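Local coordinates for protein peptide synthetase, module 7 (Actinoplanes teichomyceticus, PDB 4TX3) that probably serves as a condensation-type domain in the seventh module of a nonribosomal peptide synthetase, at residues B[205-215]-B[343-351]; B[304-312]-B[331-342]. All blocks are in the same frame, centred on the assembly; numbering follows the deposited sequence.

Contact 1 packs one short helix on the end of another near the surface, whereas contact 2 folds a helix end and the loop after it against strand 306-313, in a more buried place. Their centres are about 12 Å apart. No element is common to both, but segment 331-342 runs straight on into 343-351, and Trp208 of contact 1 probably hydrogen-bonds through its indole to the backbone oxygen of His337 in contact 2. Both are mainly apolar: contact 1 joins isoleucines and leucines to one indole with an arginine at its margin, while contact 2 adds two phenylalanines, two prolines and a bridging water to its aliphatic groups. Arg311 also ties the strand to the end of helix 200-211.

Contact 1. Residues B[205-215]-B[343-351]; sequences ITFWRNHLAGI and EKIPELLAL
The last turns of helix 200-211 lie beside the short helix 345-348 and its end, with the CA atoms of Arg209 and Leu349 6.0 Å apart and those of Trp208 and Ile345 7.5 Å apart. Five aliphatic side chains and one indole do most of the joining. Ile345 sets CD1 over the five-membered ring of Trp208, 4.1 Å from its centroid and 17° off the normal, a CH-pi contact that suits a slim branched chain meeting a broad flat one. The opposite face of the indole is taken by Phe207, whose CE2 lies over its centre, so the tryptophan is held flat between two neighbours. With CG2 set anti to its backbone N, Ile345 also reaches Leu212, its CG2 lying 4.0 Å from Leu212 CD1. Leu348 turns both methyls to Ile205, CD1 coming 3.8 Å from Ile205 CG1, and Leu349 puts CD1 3.8 Å from Leu212 CB while its CD2 rests against the backbone at Arg209. At the exposed margin Arg209 crosses Leu348 at about a right angle, its CG against Leu348 CB, and a bend at chi3 (52°) turns the guanidinium back so that NH1 lies 2.8 Å from Leu348 O; a long, flexible residue can stay solvated there while its methylenes pack. A Schellman motif with Ala350 as C-prime residue ends the short helix. Beyond the pair, Trp208 hydrogen-bonds through NE1 to His337 O and packs on Phe308 and Pro309 of strand 306-313 and on Ala334 of helix 320-334, wedging helix 200-211 against both.

Contact 2. Residues B[304-312]-B[331-342]; sequences FARPFPVRT and VREARQHLDVPF
Phe308 plugs its ring into a hollow formed by Val331, Ala334, Arg335 and Leu338. Its CB starts away from them, but CG lies anti to the backbone N (chi1 173°) and the flat ring swings back into place. Ala334 forms the floor at the ring edge, CB 3.6 Å from Phe308 CE1; its single methyl suits so close an approach. Leu338 comes in from one corner, its CD2 3.4 Å from Phe308 CD1, and Arg335 from another, its guanidinium turned 79° from the ring plane. Two residues on, Val310 CG2 touches Val331 CG2 at 4.0 Å, two beta-branched bumps crossing near a right angle. Within this condensation-domain fold, strand 306-313 pairs antiparallel with 281-288 and is followed in the chain by helix 320-334; the last turn of the helix and the loop after it pass back along the strand, with Val331 beside Val310 and Phe342 beside Pro307. There the roles reverse, and the strand supplies the bump. Pro307 presses its ring over one face of Phe342, CB 3.8 Å from the centroid in a CH-pi contact, while Pro309 CD comes obliquely to Phe342 CD1 at 4.0 Å. Replacing Phe342 with an alanine would probably open a gap against both prolines and deprive Pro307 of its CH-pi partner. Beside this pair, a water donates to Pro307 O and accepts from Phe342 N, satisfying two backbone groups that do not meet directly. At the start of the strand, Arg306 carries NH1 to within 3.7 Å of Leu338 CD1, while its NE hydrogen-bonds to Pro289 O.

Contact 1. Residues B[205-215]-B[343-351]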
# COMPACT_ATOMS: atom_id res chain seq x y z
N ILE B 205 -22.98 -17.84 16.27
CA ILE B 205 -22.68 -18.83 17.30
C ILE B 205 -23.27 -20.17 16.89
O ILE B 205 -22.66 -21.22 17.08
CB ILE B 205 -23.21 -18.39 18.68
CG1 ILE B 205 -22.24 -17.40 19.33
CG2 ILE B 205 -23.43 -19.58 19.60
CD1 ILE B 205 -22.84 -16.64 20.50
N THR B 206 -24.46 -20.13 16.31
CA THR B 206 -25.13 -21.33 15.85
C THR B 206 -24.35 -22.00 14.72
O THR B 206 -24.18 -23.22 14.71
CB THR B 206 -26.56 -21.00 15.40
OG1 THR B 206 -27.32 -20.61 16.54
CG2 THR B 206 -27.23 -22.19 14.70
N PHE B 207 -23.87 -21.18 13.79
CA PHE B 207 -23.04 -21.70 12.72
C PHE B 207 -21.82 -22.49 13.22
O PHE B 207 -21.57 -23.60 12.76
CB PHE B 207 -22.53 -20.60 11.80
CG PHE B 207 -21.53 -21.10 10.80
CD1 PHE B 207 -21.96 -21.72 9.65
CD2 PHE B 207 -20.17 -21.00 11.04
CE1 PHE B 207 -21.05 -22.23 8.75
CE2 PHE B 207 -19.26 -21.50 10.14
CZ PHE B 207 -19.70 -22.12 8.99
N TRP B 208 -21.06 -21.92 14.14
CA TRP B 208 -19.81 -22.54 14.53
C TRP B 208 -20.02 -23.76 15.41
O TRP B 208 -19.28 -24.75 15.28
CB TRP B 208 -18.88 -21.53 15.23
CG TRP B 208 -18.28 -20.59 14.24
CD1 TRP B 208 -18.61 -19.27 14.05
CD2 TRP B 208 -17.29 -20.89 13.25
NE1 TRP B 208 -17.87 -18.74 13.03
CE2 TRP B 208 -17.05 -19.71 12.52
CE3 TRP B 208 -16.58 -22.05 12.92
CZ2 TRP B 208 -16.13 -19.65 11.48
CZ3 TRP B 208 -15.66 -21.99 11.88
CH2 TRP B 208 -15.44 -20.80 11.17
N ARG B 209 -21.00 -23.70 16.31
CA ARG B 209 -21.30 -24.85 17.17
C ARG B 209 -21.69 -26.02 16.27
O ARG B 209 -21.34 -27.17 16.56
CB ARG B 209 -22.44 -24.55 18.16
CG ARG B 209 -22.07 -23.63 19.31
CD ARG B 209 -23.31 -23.22 20.11
NE ARG B 209 -24.07 -24.40 20.51
CZ ARG B 209 -23.93 -25.02 21.68
NH1 ARG B 209 -23.06 -24.57 22.58
NH2 ARG B 209 -24.66 -26.09 21.96
N ASN B 210 -22.39 -25.71 15.18
CA ASN B 210 -22.82 -26.71 14.22
C ASN B 210 -21.67 -27.19 13.33
O ASN B 210 -21.43 -28.40 13.22
CB ASN B 210 -23.96 -26.15 13.34
CG ASN B 210 -25.30 -26.06 14.09
OD1 ASN B 210 -25.50 -26.72 15.11
ND2 ASN B 210 -26.23 -25.26 13.56
N HIS B 211 -20.94 -26.26 12.72
CA HIS B 211 -19.81 -26.59 11.88
C HIS B 211 -18.76 -27.42 12.65
O HIS B 211 -18.24 -28.39 12.13
CB HIS B 211 -19.19 -25.31 11.30
CG HIS B 211 -18.03 -25.53 10.38
ND1 HIS B 211 -18.18 -25.91 9.06
CD2 HIS B 211 -16.69 -25.40 10.57
CE1 HIS B 211 -16.99 -26.02 8.49
NE2 HIS B 211 -16.07 -25.70 9.38
N LEU B 212 -18.48 -27.04 13.90
CA LEU B 212 -17.38 -27.67 14.65
C LEU B 212 -17.84 -28.71 15.68
O LEU B 212 -17.05 -29.18 16.49
CB LEU B 212 -16.56 -26.59 15.38
CG LEU B 212 -15.72 -25.67 14.49
CD1 LEU B 212 -14.93 -24.65 15.32
CD2 LEU B 212 -14.79 -26.46 13.57
N ALA B 213 -19.12 -29.07 15.64
CA ALA B 213 -19.67 -30.09 16.53
C ALA B 213 -18.95 -31.43 16.45
O ALA B 213 -18.97 -32.09 15.41
CB ALA B 213 -21.14 -30.29 16.23
N GLY B 214 -18.30 -31.82 17.55
CA GLY B 214 -17.69 -33.14 17.65
C GLY B 214 -16.28 -33.34 17.11
O GLY B 214 -15.90 -34.46 16.78
N ILE B 215 -15.49 -32.27 17.03
CA ILE B 215 -14.11 -32.41 16.58
C ILE B 215 -13.26 -32.95 17.71
O ILE B 215 -13.55 -32.69 18.87
CB ILE B 215 -13.52 -31.07 16.11
CG1 ILE B 215 -13.60 -30.05 17.24
CG2 ILE B 215 -14.26 -30.58 14.88
CD1 ILE B 215 -13.05 -28.72 16.90
N GLU B 343 -11.54 -16.66 19.55
CA GLU B 343 -11.16 -16.96 20.92
C GLU B 343 -12.39 -17.23 21.79
O GLU B 343 -12.29 -17.72 22.92
CB GLU B 343 -10.34 -15.81 21.50
CG GLU B 343 -8.97 -15.60 20.83
CD GLU B 343 -9.03 -14.91 19.46
OE1 GLU B 343 -10.10 -14.40 19.07
OE2 GLU B 343 -7.99 -14.87 18.75
N LYS B 344 -13.55 -16.93 21.24
CA LYS B 344 -14.82 -17.10 21.92
C LYS B 344 -15.35 -18.51 21.68
O LYS B 344 -16.21 -19.01 22.41
CB LYS B 344 -15.80 -16.04 21.41
CG LYS B 344 -16.98 -15.82 22.29
CD LYS B 344 -16.60 -15.11 23.57
CE LYS B 344 -17.86 -14.72 24.34
NZ LYS B 344 -19.09 -15.46 23.88
N ILE B 345 -14.81 -19.15 20.64
CA ILE B 345 -15.30 -20.43 20.17
C ILE B 345 -15.01 -21.62 21.10
O ILE B 345 -15.86 -22.50 21.22
CB ILE B 345 -14.75 -20.73 18.78
CG1 ILE B 345 -15.52 -19.89 17.74
CG2 ILE B 345 -14.86 -22.21 18.45
CD1 ILE B 345 -14.92 -19.94 16.37
N PRO B 346 -13.82 -21.67 21.75
CA PRO B 346 -13.66 -22.75 22.75
C PRO B 346 -14.80 -22.84 23.78
O PRO B 346 -15.27 -23.95 24.00
CB PRO B 346 -12.33 -22.39 23.42
CG PRO B 346 -11.53 -21.80 22.28
CD PRO B 346 -12.54 -20.99 21.48
N GLU B 347 -15.24 -21.72 24.36
CA GLU B 347 -16.46 -21.68 25.19
C GLU B 347 -17.69 -22.27 24.53
O GLU B 347 -18.33 -23.14 25.10
CB GLU B 347 -16.82 -20.24 25.55
CG GLU B 347 -15.91 -19.55 26.51
CD GLU B 347 -16.00 -18.05 26.35
OE1 GLU B 347 -17.12 -17.56 26.07
OE2 GLU B 347 -14.95 -17.37 26.47
N LEU B 348 -18.03 -21.75 23.36
CA LEU B 348 -19.21 -22.18 22.62
C LEU B 348 -19.24 -23.68 22.40
O LEU B 348 -20.30 -24.27 22.24
CB LEU B 348 -19.28 -21.49 21.26
CG LEU B 348 -19.08 -19.98 21.27
CD1 LEU B 348 -19.05 -19.47 19.85
CD2 LEU B 348 -20.18 -19.29 22.06
N LEU B 349 -18.06 -24.29 22.36
CA LEU B 349 -17.97 -25.71 22.11
C LEU B 349 -17.83 -26.49 23.40
O LEU B 349 -17.63 -27.71 23.36
CB LEU B 349 -16.78 -26.01 21.21
CG LEU B 349 -16.90 -25.57 19.76
CD1 LEU B 349 -15.58 -25.92 19.04
CD2 LEU B 349 -18.12 -26.24 19.09
N ALA B 350 -17.95 -25.79 24.53
CA ALA B 350 -17.74 -26.36 25.87
C ALA B 350 -16.48 -27.20 25.90
O ALA B 350 -16.47 -28.31 26.42
CB ALA B 350 -18.94 -27.19 26.33
N LEU B 351 -15.42 -26.67 25.31
CA LEU B 351 -14.16 -27.37 25.21
C LEU B 351 -13.33 -27.17 26.48
O LEU B 351 -13.11 -26.03 26.90
CB LEU B 351 -13.39 -26.89 23.99
CG LEU B 351 -12.22 -27.77 23.57
CD1 LEU B 351 -12.77 -28.90 22.73
CD2 LEU B 351 -11.14 -26.97 22.83

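Contact 2. Residues B[304-312]-B[331-342]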
# COMPACT_ATOMS: atom_id res chain seq x y z
N PHE B 304 -5.43 -7.12 15.49
CA PHE B 304 -6.54 -7.24 14.57
C PHE B 304 -6.59 -8.55 13.79
O PHE B 304 -7.62 -8.89 13.23
CB PHE B 304 -6.52 -6.10 13.55
CG PHE B 304 -6.81 -4.77 14.14
CD1 PHE B 304 -8.09 -4.48 14.63
CD2 PHE B 304 -5.83 -3.79 14.20
CE1 PHE B 304 -8.37 -3.25 15.18
CE2 PHE B 304 -6.10 -2.54 14.75
CZ PHE B 304 -7.37 -2.27 15.24
N ALA B 305 -5.48 -9.28 13.71
CA ALA B 305 -5.49 -10.45 12.85
C ALA B 305 -6.33 -11.54 13.52
O ALA B 305 -6.28 -11.70 14.73
CB ALA B 305 -4.05 -10.94 12.55
N ARG B 306 -7.12 -12.26 12.72
CA ARG B 306 -8.16 -13.16 13.27
C ARG B 306 -8.02 -14.60 12.81
O ARG B 306 -8.06 -14.87 11.60
CB ARG B 306 -9.52 -12.65 12.86
CG ARG B 306 -9.43 -11.99 11.53
CD ARG B 306 -10.54 -11.04 11.28
NE ARG B 306 -10.41 -10.57 9.92
CZ ARG B 306 -11.44 -10.46 9.09
NH1 ARG B 306 -12.65 -10.82 9.50
NH2 ARG B 306 -11.24 -10.04 7.84
N PRO B 307 -7.86 -15.52 13.77
CA PRO B 307 -7.84 -16.96 13.48
C PRO B 307 -9.15 -17.39 12.83
O PRO B 307 -10.20 -16.81 13.10
CB PRO B 307 -7.68 -17.61 14.86
CG PRO B 307 -7.06 -16.54 15.71
CD PRO B 307 -7.66 -15.25 15.20
N PHE B 308 -9.06 -18.39 11.97
CA PHE B 308 -10.15 -18.79 11.10
C PHE B 308 -9.97 -20.29 10.78
O PHE B 308 -9.15 -20.66 9.93
CB PHE B 308 -10.14 -17.94 9.83
CG PHE B 308 -11.12 -18.39 8.77
CD1 PHE B 308 -12.47 -18.53 9.08
CD2 PHE B 308 -10.69 -18.67 7.48
CE1 PHE B 308 -13.39 -18.95 8.11
CE2 PHE B 308 -11.60 -19.09 6.50
CZ PHE B 308 -12.95 -19.24 6.82
N PRO B 309 -10.71 -21.14 11.51
CA PRO B 309 -10.62 -22.60 11.40
C PRO B 309 -11.59 -23.14 10.38
O PRO B 309 -12.75 -22.75 10.39
CB PRO B 309 -11.00 -23.06 12.80
CG PRO B 309 -12.01 -22.04 13.22
CD PRO B 309 -11.54 -20.73 12.65
N VAL B 310 -11.13 -24.03 9.51
CA VAL B 310 -12.01 -24.65 8.54
C VAL B 310 -11.93 -26.16 8.67
O VAL B 310 -10.85 -26.75 8.65
CB VAL B 310 -11.69 -24.20 7.10
CG1 VAL B 310 -12.50 -25.02 6.09
CG2 VAL B 310 -12.01 -22.70 6.95
N ARG B 311 -13.09 -26.77 8.86
CA ARG B 311 -13.16 -28.19 9.05
C ARG B 311 -13.35 -28.85 7.70
O ARG B 311 -14.17 -28.41 6.90
CB ARG B 311 -14.31 -28.55 10.00
CG ARG B 311 -14.41 -30.00 10.35
CD ARG B 311 -15.67 -30.23 11.16
NE ARG B 311 -15.73 -31.58 11.71
CZ ARG B 311 -16.54 -31.94 12.69
NH1 ARG B 311 -17.36 -31.05 13.23
NH2 ARG B 311 -16.53 -33.19 13.14
N THR B 312 -12.59 -29.90 7.44
CA THR B 312 -12.70 -30.55 6.14
C THR B 312 -12.94 -32.03 6.35
O THR B 312 -12.33 -32.64 7.22
CB THR B 312 -11.43 -30.30 5.29
OG1 THR B 312 -11.36 -28.89 4.99
CG2 THR B 312 -11.50 -31.06 3.98
N VAL B 331 -15.18 -23.04 3.12
CA VAL B 331 -14.61 -21.72 3.35
C VAL B 331 -15.62 -20.63 3.02
O VAL B 331 -15.84 -19.72 3.82
CB VAL B 331 -13.33 -21.50 2.51
CG1 VAL B 331 -12.87 -20.06 2.59
CG2 VAL B 331 -12.23 -22.43 2.98
N ARG B 332 -16.23 -20.74 1.84
CA ARG B 332 -17.28 -19.83 1.38
C ARG B 332 -18.41 -19.64 2.41
O ARG B 332 -18.87 -18.53 2.65
CB ARG B 332 -17.82 -20.33 0.03
CG ARG B 332 -19.29 -20.06 -0.28
CD ARG B 332 -19.51 -20.21 -1.78
NE ARG B 332 -18.53 -19.42 -2.54
CZ ARG B 332 -18.14 -19.67 -3.79
NH1 ARG B 332 -18.64 -20.70 -4.46
NH2 ARG B 332 -17.24 -18.87 -4.37
N GLU B 333 -18.83 -20.73 3.06
CA GLU B 333 -19.84 -20.64 4.11
C GLU B 333 -19.29 -20.02 5.41
O GLU B 333 -19.92 -19.13 6.00
CB GLU B 333 -20.42 -22.03 4.38
CG GLU B 333 -21.84 -22.04 4.93
CD GLU B 333 -22.28 -23.43 5.43
OE1 GLU B 333 -21.46 -24.38 5.36
OE2 GLU B 333 -23.44 -23.56 5.89
N ALA B 334 -18.13 -20.49 5.86
CA ALA B 334 -17.56 -19.99 7.12
C ALA B 334 -17.17 -18.52 7.03
O ALA B 334 -17.34 -17.78 7.99
CB ALA B 334 -16.35 -20.83 7.52
N ARG B 335 -16.67 -18.12 5.85
CA ARG B 335 -16.29 -16.74 5.51
C ARG B 335 -17.29 -15.69 5.97
O ARG B 335 -16.94 -14.55 6.24
CB ARG B 335 -16.14 -16.62 3.98
CG ARG B 335 -15.06 -15.70 3.51
CD ARG B 335 -13.75 -16.45 3.29
NE ARG B 335 -12.60 -15.56 3.15
CZ ARG B 335 -11.34 -15.98 3.12
NH1 ARG B 335 -11.06 -17.27 3.22
NH2 ARG B 335 -10.35 -15.10 2.99
N GLN B 336 -18.56 -16.07 6.03
CA GLN B 336 -19.62 -15.13 6.31
C GLN B 336 -19.91 -14.96 7.80
O GLN B 336 -20.71 -14.11 8.18
CB GLN B 336 -20.88 -15.57 5.58
CG GLN B 336 -20.75 -15.49 4.08
CD GLN B 336 -21.93 -16.11 3.38
OE1 GLN B 336 -22.55 -17.05 3.89
NE2 GLN B 336 -22.27 -15.58 2.20
N HIS B 337 -19.25 -15.75 8.63
CA HIS B 337 -19.52 -15.74 10.06
C HIS B 337 -18.29 -15.40 10.88
O HIS B 337 -17.98 -16.10 11.85
CB HIS B 337 -20.08 -17.10 10.48
CG HIS B 337 -21.21 -17.57 9.61
ND1 HIS B 337 -22.53 -17.24 9.85
CD2 HIS B 337 -21.22 -18.34 8.50
CE1 HIS B 337 -23.30 -17.78 8.93
NE2 HIS B 337 -22.54 -18.46 8.10
N LEU B 338 -17.60 -14.32 10.50
CA LEU B 338 -16.31 -13.98 11.10
C LEU B 338 -16.36 -12.90 12.18
O LEU B 338 -15.34 -12.53 12.74
CB LEU B 338 -15.33 -13.54 10.02
CG LEU B 338 -14.95 -14.61 9.01
CD1 LEU B 338 -13.81 -14.11 8.13
CD2 LEU B 338 -14.58 -15.91 9.74
N ASP B 339 -17.56 -12.39 12.47
CA ASP B 339 -17.72 -11.39 13.53
C ASP B 339 -17.52 -12.00 14.93
O ASP B 339 -17.05 -11.31 15.84
CB ASP B 339 -19.11 -10.73 13.43
CG ASP B 339 -19.30 -9.99 12.11
OD1 ASP B 339 -18.82 -8.84 11.99
OD2 ASP B 339 -19.91 -10.55 11.17
N VAL B 340 -17.85 -13.27 15.11
CA VAL B 340 -17.46 -13.95 16.34
C VAL B 340 -15.95 -14.05 16.38
O VAL B 340 -15.34 -14.55 15.44
CB VAL B 340 -17.97 -15.40 16.47
CG1 VAL B 340 -18.00 -15.78 17.93
CG2 VAL B 340 -19.29 -15.57 15.88
N PRO B 341 -15.35 -13.58 17.48
CA PRO B 341 -13.91 -13.82 17.60
C PRO B 341 -13.67 -15.31 17.74
O PRO B 341 -14.45 -16.01 18.39
CB PRO B 341 -13.53 -13.07 18.89
CG PRO B 341 -14.67 -12.17 19.18
CD PRO B 341 -15.89 -12.83 18.62
N PHE B 342 -12.61 -15.78 17.09
CA PHE B 342 -12.18 -17.16 17.25
C PHE B 342 -12.03 -17.58 18.72
O PHE B 342 -12.33 -18.71 19.07
CB PHE B 342 -10.85 -17.36 16.53
CG PHE B 342 -10.16 -18.62 16.93
CD1 PHE B 342 -10.56 -19.84 16.39
CD2 PHE B 342 -9.12 -18.59 17.85
CE1 PHE B 342 -9.93 -21.01 16.76
CE2 PHE B 342 -8.49 -19.76 18.22
CZ PHE B 342 -8.90 -20.97 17.67
O HOH W 1 -11.86 -14.91 14.37